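Local coordinates for protein 5-oxopent-3-ene-1,2,5-tricarboxylate decarboxylase (Exiguobacterium antarcticum B7, PDB 6IYM) that belongs to the fumarylacetoacetate hydrolase family of metal-binding beta-rich proteins, binds a magnesium ion through three carboxylates and is modelled as a two-chain assembly, at residues R70-V75 against G234-T239; F97-S102 against R170-D175; D122-L127 against T239-G244; F148-I153 against V183-D188; N154-R159 against F177-P182. All coordinates share one frame; numbering follows the deposited sequence.

Contact 1 of 5, residues R70-V75 against G234-T239; sequences RNVICV and GDVIAT
Arg70 lays the edge of its guanidinium group against the carboxylate of Asp235. The grip is side-on and uses two nitrogens, one to each oxygen. Arg70 NE reaches Asp235 OD1 at 2.7 Å, and NH2 of Arg70 reaches OD2 of Asp235 at 3.0 Å. The two planes lie 21° apart, nearly coplanar. Both carboxylate oxygens use their syn lone pairs. The arginine chain is extended from CG to NE, which carries the head group across to the aspartate. Both ends have further partners: Arg70 NH1 bonds Ser102 of the second subunit, and Asp235 OD2 also accepts from the backbone N of Glu232.

Beyond this salt bridge the segments run as parallel neighbours in the large mixed sheet of the family fold, strand 72-75 beside strand 236-238. Ile73 bonds 236-238 through both its N and its O: the N donates to Val236 O, and the O accepts from Ala238 N at 2.7 Å. Val75 N then donates to Ala238 O. Cys74 and Ala238 point to one face of the sheet, where Cys74 SG lies 3.9 Å from Ala238 CB. Ile73 and Ile237 point to the other. With chi1 at 177°, Val72 CG1 stands trans to N and meets Val236 CG1 at 4.0 Å. Strand 96-99 flanks 72-75, and strand 121-131 flanks 236-238. The side chain of Cys74 lies about 5 Å from the magnesium ion.

Contact 2 of 5, residues F97-S102 against R170-D175; sequences FTKAPS and RGKSLD
Lys99 and Lys172 cross at a slant, and the ammonium group of Lys99 comes back to the Lys172 backbone. Lys99 is bent at chi3 and chi4 (87° and 72°), which curls NZ round to the carbonyl. Lys99 NZ donates to Lys172 O at 2.8 Å, in the carbonyl plane and on a lone pair. NZ of Lys99 also has Asp155 and Phe177 O as partners, so the ammonium is held from several directions. The aliphatic part of Lys172 runs at about a right angle to the side chain of Phe97. Its own NZ goes on to Asp155 and Thr157. The two ammonium nitrogens, NZ of Lys99 and NZ of Lys172, stay 5.7 Å apart, with the acidic Asp155 as a shared partner.

Here the end of strand 96-99 in the large mixed sheet meets the loop between helix 159-164 and strand 178-186. The two touching runs point almost the same way, 3° apart. The side chain of Lys172 lies about 4 Å from the magnesium ion, which places this loop at the metal site.

Ser173 OG accepts a long bond from Ala100 N, 3.3 Å away, and is also bonded to Phe169 O. Ser173 CB packs against Ala100 CB at 4.1 Å. Farther along, one water joins three groups. It accepts from Ser102 OG and donates to Ser173 O and to Asp175 OD1. Asp175 OD2 turns instead to Arg136 and Thr230 of the second subunit.

Contact 3 of 5, residues D122-L127 against T239-G244; sequences DYEGEL and TGTPAG. With MG (magnesium ion), chain C.
Glu126 OE1 accepts from Gly240 N at 3.1 Å, while OE2 of the same carboxylate binds the magnesium ion. The Gly240 donor stands well above the carboxylate plane, 70° out of it. The loop thus provides a second-shell contact to a first-shell ligand. Glu124 also gives its OE2 to the metal. The distance from magnesium is 2.0 Å to Glu124 OE2 and the same to Glu126 OE2. Asp155 completes the protein ligands. Both glutamate chains are extended beyond CG, so each carboxylate is carried well out from the strand to the metal. OE1 of Glu124 is taken by Arg159 in a salt bridge.

Among the hydroxyl and backbone bonds, Thr241 OG1 donates to Gly125 O at 2.6 Å; a chi1 of -158° sets this hydroxyl opposite the residue's own N. Thr241 CG2 lies beside the Glu124 carboxylate, 3.7 Å from Glu124 CD, and the two side chains cross at about a right angle. Leu127 O is gripped twice by one residue, by Thr239 N and by Thr239 OG1.

These bonds fasten the loop after strand 236-238 to strand 121-131, where the large mixed sheet of the family fold carries its metal site. Near the start of the strand, Tyr123 OH donates to Gly244 O at 2.6 Å. This acceptor lies at the ring edge, and the bond lies in the carbonyl plane. Tyr123 OH also has Arg206 as a partner.

One water bridges the two segments. It accepts from Leu127 N and donates to Thr239 OG1 and to Gly240 O, 2.5 Å away.

Contact 4 of 5, residues F148-I153 against V183-D188; sequences FGYSII and VIVTED
The Phe148 ring presents its edge to Ile184. CG2 of Ile184 sits near the ring plane, 3.8 Å from CD2 of Phe148, and the two side chains cross at about a right angle. Phe148 starts off away from the partner strand, but CG anti to the backbone N (chi1 -178°) brings the ring edge back to Ile184. The Tyr150 ring meets Glu187 CA and Val185 O obliquely. A water lies in the ring plane at its edge, 2.8 Å from Tyr150 OH. It sits between that hydroxyl and Glu187 OE2. Nearer the backbone, Tyr150 CB packs against Val185 CG2 on the same face of the sheet.

The backbones are antiparallel. Tyr150 and Val185 form a hydrogen-bonded pair, each N donating to the other's O at 2.9 Å (Tyr150 N to Val185 O, Val185 N to Tyr150 O). Gly149 and Thr186 are the adjoining non-hydrogen-bonded pair, with CA atoms only 4.2 Å apart. Gly149 CA lies 3.1 Å from Val185 O. Phe148 and Gly149 together face Ile130, a classic beta bulge. Glu187 N donates to Phe148 O from above the carbonyl plane. Ser151 OG donates to Val183 O at 2.8 Å, also from above the plane, 41° out of it.

Strand 147-158 lies between strands 121-131 and 178-186 here. On its far side 178-186 is paired with strand 4-10. Helix 36-41 packs on Phe148 and Ile184 through Ile40.

Contact 5 of 5, residues N154-R159 against F177-P182; sequences NDVTAR and FCPFGP. With MG (magnesium ion), chain C.
Phe177 O is approached by two donors, Val156 N across the contact and the ammonium of Lys99. The bond from Val156 N to Phe177 O is weak, at 3.2 Å and an N-H...O angle of 125°. A straighter bond joins Asn154 N to Pro179 O at 3.1 Å (163°), with the donor tilted from the carbonyl plane. Between these two bonds the chain makes an inverse gamma turn centred on Asp155. The turn's own bond, Val156 N to Asn154 O, is also weak, so Val156 N is shared between two acceptors.

Asp155 starts away from 177-182, and its OD2 binds the magnesium ion at 2.1 Å. Lys172 takes the same OD2, and Lys99 the OD1. Glu124 and Glu126 supply the other two protein ligands. Thr157 OG1 donates back to Asp155 O.

On the side facing 177-182 the packing is apolar. Val156 CG1 sits over one face of the Phe177 ring, 3.9 Å from the centroid, as a CH-pi contact. Val156 CG2 lies 3.9 Å from Pro179 CD. Ala158 CB touches Phe177 CE2 at 4.1 Å. The CB of Asn154 rests on the proline ring, while its OD1 is bonded to Glu124 N.

Strand 121-131 borders this part of strand 147-158, and Leu121 packs on both Val156 and Phe177. Pro179 is packed by strand 269-276 of the five-stranded sheet. Helix 159-164 follows in the chain.

In the fold
Following the chain, the first segment of any contact is 70-75, which is closed late in the chain by contact 1, a long loop that encloses contacts 2, 4 and 5. Contact 2 joins 97-102 to the loop before strand 178-186, and it crosses contacts 3, 4 and 5. Contact 3 starts on strand 121-131 and ends just after contact 1, sharing Thr239 with it; the two cross. Contacts 4 and 5 lie within contact 3 and use the same two strands, 147-158 and 178-186, with contact 5 the inner loop. All five reach the large mixed sheet. Contacts 3 and 5 bring the magnesium ligands together, while contacts 1 and 2 also touch the second subunit.

Contact 1 of 5, residues R70-V75 against G234-T239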
# COMPACT_ATOMS: atom_id res chain seq x y z
N ARG A 70 -1.25 6.16 0.53
CA ARG A 70 -0.72 4.78 0.55
C ARG A 70 -1.88 3.77 0.61
O ARG A 70 -3.04 4.22 0.72
CB ARG A 70 0.35 4.69 1.65
CG ARG A 70 -0.16 4.53 3.07
CD ARG A 70 1.01 4.81 3.99
NE ARG A 70 0.74 4.51 5.39
CZ ARG A 70 1.63 4.01 6.26
NH1 ARG A 70 2.87 3.73 5.89
NH2 ARG A 70 1.26 3.79 7.51
N ASN A 71 -1.60 2.47 0.52
CA ASN A 71 -2.69 1.47 0.41
C ASN A 71 -3.60 1.64 1.63
O ASN A 71 -3.11 1.95 2.72
CB ASN A 71 -2.23 0.03 0.35
CG ASN A 71 -1.40 -0.32 -0.86
OD1 ASN A 71 -0.91 0.55 -1.56
ND2 ASN A 71 -1.20 -1.60 -1.08
N VAL A 72 -4.90 1.46 1.40
CA VAL A 72 -5.93 1.36 2.47
C VAL A 72 -5.60 0.12 3.33
O VAL A 72 -5.42 -0.99 2.77
CB VAL A 72 -7.34 1.27 1.85
CG1 VAL A 72 -8.40 1.09 2.92
CG2 VAL A 72 -7.64 2.50 1.01
N ILE A 73 -5.44 0.32 4.63
CA ILE A 73 -5.13 -0.79 5.58
C ILE A 73 -6.45 -1.41 6.01
O ILE A 73 -7.31 -0.62 6.45
CB ILE A 73 -4.32 -0.30 6.79
CG1 ILE A 73 -3.01 0.37 6.34
CG2 ILE A 73 -4.08 -1.45 7.75
CD1 ILE A 73 -2.29 1.17 7.42
N CYS A 74 -6.58 -2.74 5.89
CA CYS A 74 -7.84 -3.49 6.07
C CYS A 74 -7.70 -4.58 7.15
O CYS A 74 -6.72 -5.34 7.12
CB CYS A 74 -8.25 -4.16 4.77
SG CYS A 74 -8.65 -2.98 3.45
N VAL A 75 -8.69 -4.64 8.03
CA VAL A 75 -8.81 -5.67 9.09
C VAL A 75 -9.58 -6.85 8.51
O VAL A 75 -10.51 -6.61 7.73
CB VAL A 75 -9.48 -5.08 10.34
CG1 VAL A 75 -9.67 -6.15 11.43
CG2 VAL A 75 -8.66 -3.92 10.88
N GLY A 234 -3.74 10.98 6.82
CA GLY A 234 -4.48 10.59 5.60
C GLY A 234 -4.52 9.09 5.39
O GLY A 234 -5.13 8.65 4.37
N ASP A 235 -3.90 8.30 6.27
CA ASP A 235 -4.13 6.83 6.29
C ASP A 235 -5.64 6.54 6.42
O ASP A 235 -6.33 7.27 7.18
CB ASP A 235 -3.40 6.15 7.44
CG ASP A 235 -2.06 5.56 7.05
OD1 ASP A 235 -1.84 5.34 5.84
OD2 ASP A 235 -1.25 5.33 7.98
N VAL A 236 -6.11 5.51 5.72
CA VAL A 236 -7.51 5.00 5.78
C VAL A 236 -7.46 3.57 6.33
O VAL A 236 -6.85 2.69 5.70
CB VAL A 236 -8.20 5.02 4.40
CG1 VAL A 236 -9.65 4.56 4.46
CG2 VAL A 236 -8.13 6.39 3.76
N ILE A 237 -8.10 3.33 7.47
CA ILE A 237 -8.13 1.97 8.05
C ILE A 237 -9.57 1.45 7.95
O ILE A 237 -10.48 2.05 8.61
CB ILE A 237 -7.57 1.99 9.49
CG1 ILE A 237 -6.22 2.70 9.53
CG2 ILE A 237 -7.48 0.57 10.04
CD1 ILE A 237 -5.64 2.86 10.90
N ALA A 238 -9.76 0.37 7.20
CA ALA A 238 -11.06 -0.29 7.04
C ALA A 238 -11.21 -1.31 8.18
O ALA A 238 -10.38 -2.19 8.25
CB ALA A 238 -11.14 -0.92 5.69
N THR A 239 -12.24 -1.19 9.04
CA THR A 239 -12.28 -1.83 10.38
C THR A 239 -13.05 -3.14 10.37
O THR A 239 -13.35 -3.64 11.48
CB THR A 239 -12.80 -0.86 11.45
OG1 THR A 239 -14.10 -0.44 11.08
CG2 THR A 239 -11.92 0.36 11.61

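Contact 2 of 5, residues F97-S102 against R170-D175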
# COMPACT_ATOMS: atom_id res chain seq x y z
N PHE A 97 -4.35 -6.57 5.89
CA PHE A 97 -3.96 -6.59 4.46
C PHE A 97 -4.31 -5.23 3.85
O PHE A 97 -4.90 -4.37 4.56
CB PHE A 97 -4.64 -7.75 3.73
CG PHE A 97 -6.11 -7.79 4.00
CD1 PHE A 97 -6.61 -8.50 5.08
CD2 PHE A 97 -6.99 -7.08 3.19
CE1 PHE A 97 -7.97 -8.51 5.34
CE2 PHE A 97 -8.35 -7.09 3.47
CZ PHE A 97 -8.83 -7.80 4.54
N THR A 98 -3.97 -5.01 2.58
CA THR A 98 -4.17 -3.67 1.96
C THR A 98 -4.94 -3.76 0.65
O THR A 98 -5.08 -4.87 0.06
CB THR A 98 -2.81 -2.99 1.78
OG1 THR A 98 -2.07 -3.66 0.76
CG2 THR A 98 -2.03 -2.95 3.07
N LYS A 99 -5.39 -2.60 0.21
CA LYS A 99 -6.01 -2.38 -1.12
C LYS A 99 -5.24 -1.26 -1.82
O LYS A 99 -5.12 -0.21 -1.20
CB LYS A 99 -7.47 -1.96 -0.95
CG LYS A 99 -8.38 -3.07 -0.44
CD LYS A 99 -9.71 -2.54 -0.02
CE LYS A 99 -10.70 -2.46 -1.18
NZ LYS A 99 -11.15 -3.82 -1.59
N ALA A 100 -4.73 -1.51 -3.03
CA ALA A 100 -4.03 -0.50 -3.86
C ALA A 100 -4.94 0.71 -3.99
O ALA A 100 -6.15 0.53 -4.12
CB ALA A 100 -3.66 -1.05 -5.20
N PRO A 101 -4.39 1.95 -3.90
CA PRO A 101 -5.14 3.18 -4.12
C PRO A 101 -5.76 3.29 -5.53
O PRO A 101 -6.77 3.89 -5.67
CB PRO A 101 -4.08 4.29 -3.99
CG PRO A 101 -2.99 3.69 -3.16
CD PRO A 101 -2.99 2.22 -3.55
N SER A 102 -5.15 2.65 -6.52
CA SER A 102 -5.69 2.52 -7.89
C SER A 102 -7.11 1.91 -7.85
O SER A 102 -7.80 2.06 -8.85
CB SER A 102 -4.75 1.71 -8.73
OG SER A 102 -4.59 0.39 -8.19
N ARG A 170 -4.36 -8.98 -4.11
CA ARG A 170 -4.77 -8.92 -5.53
C ARG A 170 -6.30 -8.96 -5.63
O ARG A 170 -6.84 -8.10 -6.30
CB ARG A 170 -4.14 -10.03 -6.37
CG ARG A 170 -4.55 -9.94 -7.84
CD ARG A 170 -3.59 -10.57 -8.84
NE ARG A 170 -4.33 -10.82 -10.08
CZ ARG A 170 -4.66 -9.90 -10.96
NH1 ARG A 170 -4.32 -8.63 -10.79
NH2 ARG A 170 -5.35 -10.25 -12.02
N GLY A 171 -6.95 -9.93 -5.00
CA GLY A 171 -8.41 -10.11 -5.09
C GLY A 171 -9.19 -8.95 -4.49
O GLY A 171 -10.40 -8.89 -4.74
N LYS A 172 -8.52 -8.03 -3.77
CA LYS A 172 -9.16 -6.83 -3.15
C LYS A 172 -8.75 -5.54 -3.87
O LYS A 172 -9.23 -4.48 -3.47
CB LYS A 172 -8.84 -6.79 -1.65
CG LYS A 172 -9.53 -7.91 -0.88
CD LYS A 172 -9.38 -7.91 0.60
CE LYS A 172 -10.24 -8.97 1.26
NZ LYS A 172 -11.57 -8.47 1.70
N SER A 173 -7.90 -5.63 -4.90
CA SER A 173 -7.15 -4.47 -5.42
C SER A 173 -7.37 -4.23 -6.92
O SER A 173 -6.78 -3.24 -7.43
CB SER A 173 -5.70 -4.62 -5.05
OG SER A 173 -5.56 -4.62 -3.65
N LEU A 174 -8.26 -4.97 -7.58
CA LEU A 174 -8.62 -4.71 -9.00
C LEU A 174 -9.24 -3.33 -9.11
O LEU A 174 -9.94 -2.95 -8.16
CB LEU A 174 -9.63 -5.77 -9.47
CG LEU A 174 -9.11 -7.20 -9.53
CD1 LEU A 174 -10.01 -8.06 -10.42
CD2 LEU A 174 -7.68 -7.26 -10.05
N ASP A 175 -9.07 -2.63 -10.24
CA ASP A 175 -9.65 -1.28 -10.43
C ASP A 175 -11.17 -1.36 -10.12
O ASP A 175 -11.84 -2.27 -10.62
CB ASP A 175 -9.35 -0.72 -11.83
CG ASP A 175 -7.86 -0.54 -12.16
OD1 ASP A 175 -6.99 -0.72 -11.26
OD2 ASP A 175 -7.56 -0.24 -13.31
O HOH W 1 -6.51 -1.14 -8.76

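Contact 3 of 5, residues D122-L127 against T239-G244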
# COMPACT_ATOMS: atom_id res chain seq x y z
N ASP A 122 -17.80 -9.99 -4.54
CA ASP A 122 -18.55 -9.86 -3.27
C ASP A 122 -18.36 -8.46 -2.71
O ASP A 122 -17.38 -7.81 -3.13
CB ASP A 122 -18.11 -10.93 -2.26
CG ASP A 122 -19.15 -11.31 -1.21
OD1 ASP A 122 -20.25 -10.70 -1.21
OD2 ASP A 122 -18.83 -12.15 -0.34
N TYR A 123 -19.28 -8.05 -1.82
CA TYR A 123 -19.31 -6.76 -1.10
C TYR A 123 -18.81 -6.97 0.35
O TYR A 123 -18.86 -8.09 0.92
CB TYR A 123 -20.73 -6.17 -1.10
CG TYR A 123 -21.77 -7.13 -0.59
CD1 TYR A 123 -22.08 -7.23 0.75
CD2 TYR A 123 -22.38 -8.02 -1.45
CE1 TYR A 123 -23.00 -8.16 1.21
CE2 TYR A 123 -23.30 -8.96 -1.01
CZ TYR A 123 -23.60 -9.04 0.33
OH TYR A 123 -24.48 -10.00 0.77
N GLU A 124 -18.39 -5.87 0.97
CA GLU A 124 -18.13 -5.80 2.44
C GLU A 124 -18.27 -4.33 2.86
O GLU A 124 -17.40 -3.53 2.49
CB GLU A 124 -16.73 -6.27 2.84
CG GLU A 124 -16.48 -7.76 2.67
CD GLU A 124 -15.20 -8.32 3.29
OE1 GLU A 124 -15.01 -9.54 3.21
OE2 GLU A 124 -14.36 -7.53 3.80
N GLY A 125 -19.33 -3.99 3.58
CA GLY A 125 -19.56 -2.62 4.07
C GLY A 125 -18.76 -2.39 5.32
O GLY A 125 -18.74 -3.31 6.17
N GLU A 126 -18.07 -1.25 5.43
CA GLU A 126 -17.06 -1.07 6.53
C GLU A 126 -16.95 0.39 7.00
O GLU A 126 -17.02 1.33 6.16
CB GLU A 126 -15.71 -1.59 6.07
CG GLU A 126 -15.69 -3.07 5.69
CD GLU A 126 -14.32 -3.77 5.66
OE1 GLU A 126 -13.32 -3.19 6.18
OE2 GLU A 126 -14.27 -4.95 5.19
N LEU A 127 -16.76 0.56 8.31
CA LEU A 127 -16.38 1.86 8.91
C LEU A 127 -14.90 2.09 8.65
O LEU A 127 -14.10 1.19 8.94
CB LEU A 127 -16.66 1.82 10.41
CG LEU A 127 -16.17 3.02 11.21
CD1 LEU A 127 -16.86 4.29 10.76
CD2 LEU A 127 -16.39 2.79 12.71
N THR A 239 -12.24 -1.19 9.04
CA THR A 239 -12.28 -1.83 10.38
C THR A 239 -13.05 -3.14 10.37
O THR A 239 -13.35 -3.64 11.48
CB THR A 239 -12.80 -0.86 11.45
OG1 THR A 239 -14.10 -0.44 11.08
CG2 THR A 239 -11.92 0.36 11.61
N GLY A 240 -13.28 -3.72 9.19
CA GLY A 240 -13.96 -5.01 8.99
C GLY A 240 -15.45 -4.81 8.70
O GLY A 240 -15.92 -3.66 8.73
N THR A 241 -16.18 -5.90 8.51
CA THR A 241 -17.53 -5.93 7.94
C THR A 241 -18.44 -6.79 8.80
O THR A 241 -18.00 -7.80 9.33
CB THR A 241 -17.44 -6.42 6.49
OG1 THR A 241 -18.63 -5.94 5.88
CG2 THR A 241 -17.27 -7.92 6.36
N PRO A 242 -19.74 -6.46 8.98
CA PRO A 242 -20.64 -7.35 9.71
C PRO A 242 -20.95 -8.60 8.90
O PRO A 242 -20.56 -8.67 7.73
CB PRO A 242 -21.91 -6.52 9.95
CG PRO A 242 -21.52 -5.08 9.56
CD PRO A 242 -20.38 -5.20 8.57
N ALA A 243 -21.65 -9.57 9.52
CA ALA A 243 -22.18 -10.79 8.87
C ALA A 243 -23.00 -10.37 7.65
O ALA A 243 -23.49 -9.19 7.66
CB ALA A 243 -23.04 -11.58 9.84
N GLY A 244 -23.17 -11.27 6.67
CA GLY A 244 -24.13 -11.11 5.56
C GLY A 244 -23.48 -10.99 4.20
O GLY A 244 -24.19 -10.75 3.19
MG MG C . -12.97 -6.34 4.64
O HOH W 2 -16.55 -1.75 10.21

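Contact 4 of 5, residues F148-I153 against V183-D188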
# COMPACT_ATOMS: atom_id res chain seq x y z
N PHE A 148 -8.57 11.99 12.49
CA PHE A 148 -9.26 13.17 11.92
C PHE A 148 -10.77 12.89 11.92
O PHE A 148 -11.57 13.82 12.09
CB PHE A 148 -8.77 13.44 10.50
CG PHE A 148 -9.41 14.65 9.88
CD1 PHE A 148 -9.00 15.92 10.24
CD2 PHE A 148 -10.43 14.51 8.94
CE1 PHE A 148 -9.58 17.04 9.66
CE2 PHE A 148 -11.01 15.63 8.37
CZ PHE A 148 -10.59 16.89 8.74
N GLY A 149 -11.16 11.64 11.63
CA GLY A 149 -12.59 11.32 11.47
C GLY A 149 -12.82 9.95 10.85
O GLY A 149 -11.95 9.08 10.99
N TYR A 150 -14.01 9.76 10.26
CA TYR A 150 -14.53 8.45 9.82
C TYR A 150 -15.31 8.60 8.52
O TYR A 150 -15.91 9.67 8.28
CB TYR A 150 -15.41 7.82 10.90
CG TYR A 150 -14.83 7.74 12.29
CD1 TYR A 150 -14.98 8.77 13.20
CD2 TYR A 150 -14.17 6.59 12.71
CE1 TYR A 150 -14.46 8.69 14.48
CE2 TYR A 150 -13.65 6.49 13.99
CZ TYR A 150 -13.80 7.54 14.88
OH TYR A 150 -13.28 7.42 16.14
N SER A 151 -15.29 7.54 7.71
CA SER A 151 -16.00 7.45 6.41
C SER A 151 -16.40 6.00 6.17
O SER A 151 -16.31 5.17 7.11
CB SER A 151 -15.13 8.01 5.30
OG SER A 151 -15.87 8.29 4.13
N ILE A 152 -16.86 5.70 4.97
CA ILE A 152 -17.30 4.34 4.58
C ILE A 152 -16.34 3.84 3.51
O ILE A 152 -15.92 4.63 2.69
CB ILE A 152 -18.75 4.34 4.08
CG1 ILE A 152 -19.63 5.23 4.96
CG2 ILE A 152 -19.27 2.92 3.98
CD1 ILE A 152 -21.08 5.35 4.51
N ILE A 153 -15.98 2.57 3.61
CA ILE A 153 -15.28 1.78 2.58
C ILE A 153 -16.18 0.59 2.24
O ILE A 153 -16.70 -0.02 3.16
CB ILE A 153 -13.90 1.33 3.10
CG1 ILE A 153 -12.96 2.52 3.18
CG2 ILE A 153 -13.33 0.21 2.26
CD1 ILE A 153 -12.43 2.91 1.86
N VAL A 183 -18.49 11.25 2.60
CA VAL A 183 -18.07 12.41 3.42
C VAL A 183 -17.21 11.83 4.54
O VAL A 183 -17.27 10.60 4.77
CB VAL A 183 -19.28 13.20 3.97
CG1 VAL A 183 -20.33 13.48 2.90
CG2 VAL A 183 -19.96 12.52 5.14
N ILE A 184 -16.47 12.68 5.23
CA ILE A 184 -15.71 12.33 6.46
C ILE A 184 -16.42 13.05 7.61
O ILE A 184 -16.54 14.27 7.55
CB ILE A 184 -14.24 12.74 6.27
CG1 ILE A 184 -13.59 11.97 5.12
CG2 ILE A 184 -13.44 12.58 7.56
CD1 ILE A 184 -12.21 12.47 4.75
N VAL A 185 -16.89 12.33 8.62
CA VAL A 185 -17.43 13.00 9.84
C VAL A 185 -16.26 13.14 10.81
O VAL A 185 -15.53 12.15 10.96
CB VAL A 185 -18.61 12.24 10.48
CG1 VAL A 185 -19.75 12.09 9.50
CG2 VAL A 185 -18.18 10.87 10.99
N THR A 186 -16.11 14.30 11.42
CA THR A 186 -14.95 14.68 12.29
C THR A 186 -15.00 13.84 13.56
O THR A 186 -16.10 13.40 13.97
CB THR A 186 -14.93 16.19 12.57
OG1 THR A 186 -16.19 16.56 13.13
CG2 THR A 186 -14.71 17.02 11.33
N GLU A 187 -13.83 13.58 14.14
CA GLU A 187 -13.68 12.67 15.31
C GLU A 187 -14.56 13.20 16.44
O GLU A 187 -15.13 12.37 17.18
CB GLU A 187 -12.22 12.60 15.74
CG GLU A 187 -11.96 11.64 16.89
CD GLU A 187 -12.24 12.23 18.26
OE1 GLU A 187 -11.91 13.41 18.47
OE2 GLU A 187 -12.80 11.50 19.12
N ASP A 188 -14.64 14.52 16.55
CA ASP A 188 -15.31 15.25 17.65
C ASP A 188 -16.83 15.03 17.54
O ASP A 188 -17.45 14.96 18.59
CB ASP A 188 -14.91 16.73 17.63
CG ASP A 188 -14.61 17.26 19.02
OD1 ASP A 188 -13.93 16.54 19.78
OD2 ASP A 188 -15.09 18.37 19.35
O HOH W 3 -14.15 9.37 17.89

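Contact 5 of 5, residues N154-R159 against F177-P182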
# COMPACT_ATOMS: atom_id res chain seq x y z
N ASN A 154 -16.32 0.29 0.95
CA ASN A 154 -16.83 -1.02 0.46
C ASN A 154 -15.59 -1.81 0.03
O ASN A 154 -15.00 -1.47 -1.03
CB ASN A 154 -17.88 -0.86 -0.64
CG ASN A 154 -18.62 -2.14 -0.95
OD1 ASN A 154 -18.21 -3.24 -0.54
ND2 ASN A 154 -19.65 -2.03 -1.76
N ASP A 155 -15.22 -2.81 0.83
CA ASP A 155 -14.04 -3.66 0.58
C ASP A 155 -14.49 -4.69 -0.44
O ASP A 155 -14.67 -5.85 -0.07
CB ASP A 155 -13.49 -4.26 1.90
CG ASP A 155 -12.35 -5.27 1.77
OD1 ASP A 155 -11.77 -5.40 0.68
OD2 ASP A 155 -12.05 -5.97 2.79
N VAL A 156 -14.69 -4.27 -1.68
CA VAL A 156 -15.13 -5.18 -2.77
C VAL A 156 -14.02 -6.24 -2.95
O VAL A 156 -12.83 -5.86 -2.87
CB VAL A 156 -15.44 -4.43 -4.08
CG1 VAL A 156 -15.78 -5.41 -5.21
CG2 VAL A 156 -16.53 -3.40 -3.93
N THR A 157 -14.39 -7.50 -3.15
CA THR A 157 -13.51 -8.68 -3.06
C THR A 157 -13.88 -9.71 -4.13
O THR A 157 -15.07 -10.01 -4.29
CB THR A 157 -13.62 -9.33 -1.68
OG1 THR A 157 -13.35 -8.42 -0.62
CG2 THR A 157 -12.71 -10.53 -1.55
N ALA A 158 -12.86 -10.28 -4.80
CA ALA A 158 -12.97 -11.46 -5.68
C ALA A 158 -12.63 -12.68 -4.82
O ALA A 158 -11.45 -12.94 -4.61
CB ALA A 158 -12.03 -11.33 -6.85
N ARG A 159 -13.63 -13.39 -4.34
CA ARG A 159 -13.45 -14.53 -3.40
C ARG A 159 -12.57 -15.63 -4.02
O ARG A 159 -11.83 -16.30 -3.25
CB ARG A 159 -14.82 -15.07 -2.97
CG ARG A 159 -15.70 -14.05 -2.27
CD ARG A 159 -15.09 -13.62 -0.95
NE ARG A 159 -15.92 -12.65 -0.25
CZ ARG A 159 -15.56 -11.99 0.86
NH1 ARG A 159 -14.37 -12.18 1.40
NH2 ARG A 159 -16.40 -11.13 1.42
N PHE A 177 -12.49 -1.69 -6.99
CA PHE A 177 -12.78 -2.54 -5.81
C PHE A 177 -12.75 -1.75 -4.48
O PHE A 177 -12.78 -2.42 -3.42
CB PHE A 177 -11.84 -3.73 -5.75
CG PHE A 177 -12.24 -4.90 -6.62
CD1 PHE A 177 -13.00 -4.73 -7.75
CD2 PHE A 177 -11.79 -6.16 -6.30
CE1 PHE A 177 -13.35 -5.82 -8.54
CE2 PHE A 177 -12.13 -7.26 -7.08
CZ PHE A 177 -12.92 -7.08 -8.21
N CYS A 178 -12.68 -0.41 -4.48
CA CYS A 178 -12.68 0.34 -3.20
C CYS A 178 -13.50 1.62 -3.28
O CYS A 178 -12.96 2.73 -3.17
CB CYS A 178 -11.25 0.60 -2.73
SG CYS A 178 -11.17 0.96 -0.96
N PRO A 179 -14.85 1.53 -3.35
CA PRO A 179 -15.72 2.66 -3.04
C PRO A 179 -15.34 3.27 -1.71
O PRO A 179 -15.11 2.53 -0.76
CB PRO A 179 -17.11 2.02 -2.88
CG PRO A 179 -17.05 0.87 -3.86
CD PRO A 179 -15.63 0.35 -3.74
N PHE A 180 -15.28 4.60 -1.67
CA PHE A 180 -14.81 5.39 -0.52
C PHE A 180 -15.62 6.68 -0.48
O PHE A 180 -15.57 7.42 -1.44
CB PHE A 180 -13.31 5.60 -0.66
CG PHE A 180 -12.67 6.53 0.34
CD1 PHE A 180 -12.96 6.41 1.69
CD2 PHE A 180 -11.64 7.38 -0.04
CE1 PHE A 180 -12.32 7.23 2.60
CE2 PHE A 180 -10.97 8.17 0.89
CZ PHE A 180 -11.35 8.13 2.20
N GLY A 181 -16.32 6.93 0.61
CA GLY A 181 -17.04 8.20 0.81
C GLY A 181 -18.30 7.99 1.62
O GLY A 181 -18.38 6.97 2.32
N PRO A 182 -19.33 8.86 1.50
CA PRO A 182 -19.28 10.06 0.65
C PRO A 182 -18.63 11.29 1.29
O PRO A 182 -18.36 12.24 0.62
CB PRO A 182 -20.75 10.44 0.45
CG PRO A 182 -21.46 9.89 1.69
CD PRO A 182 -20.64 8.70 2.15
MG MG C . -12.97 -6.34 4.64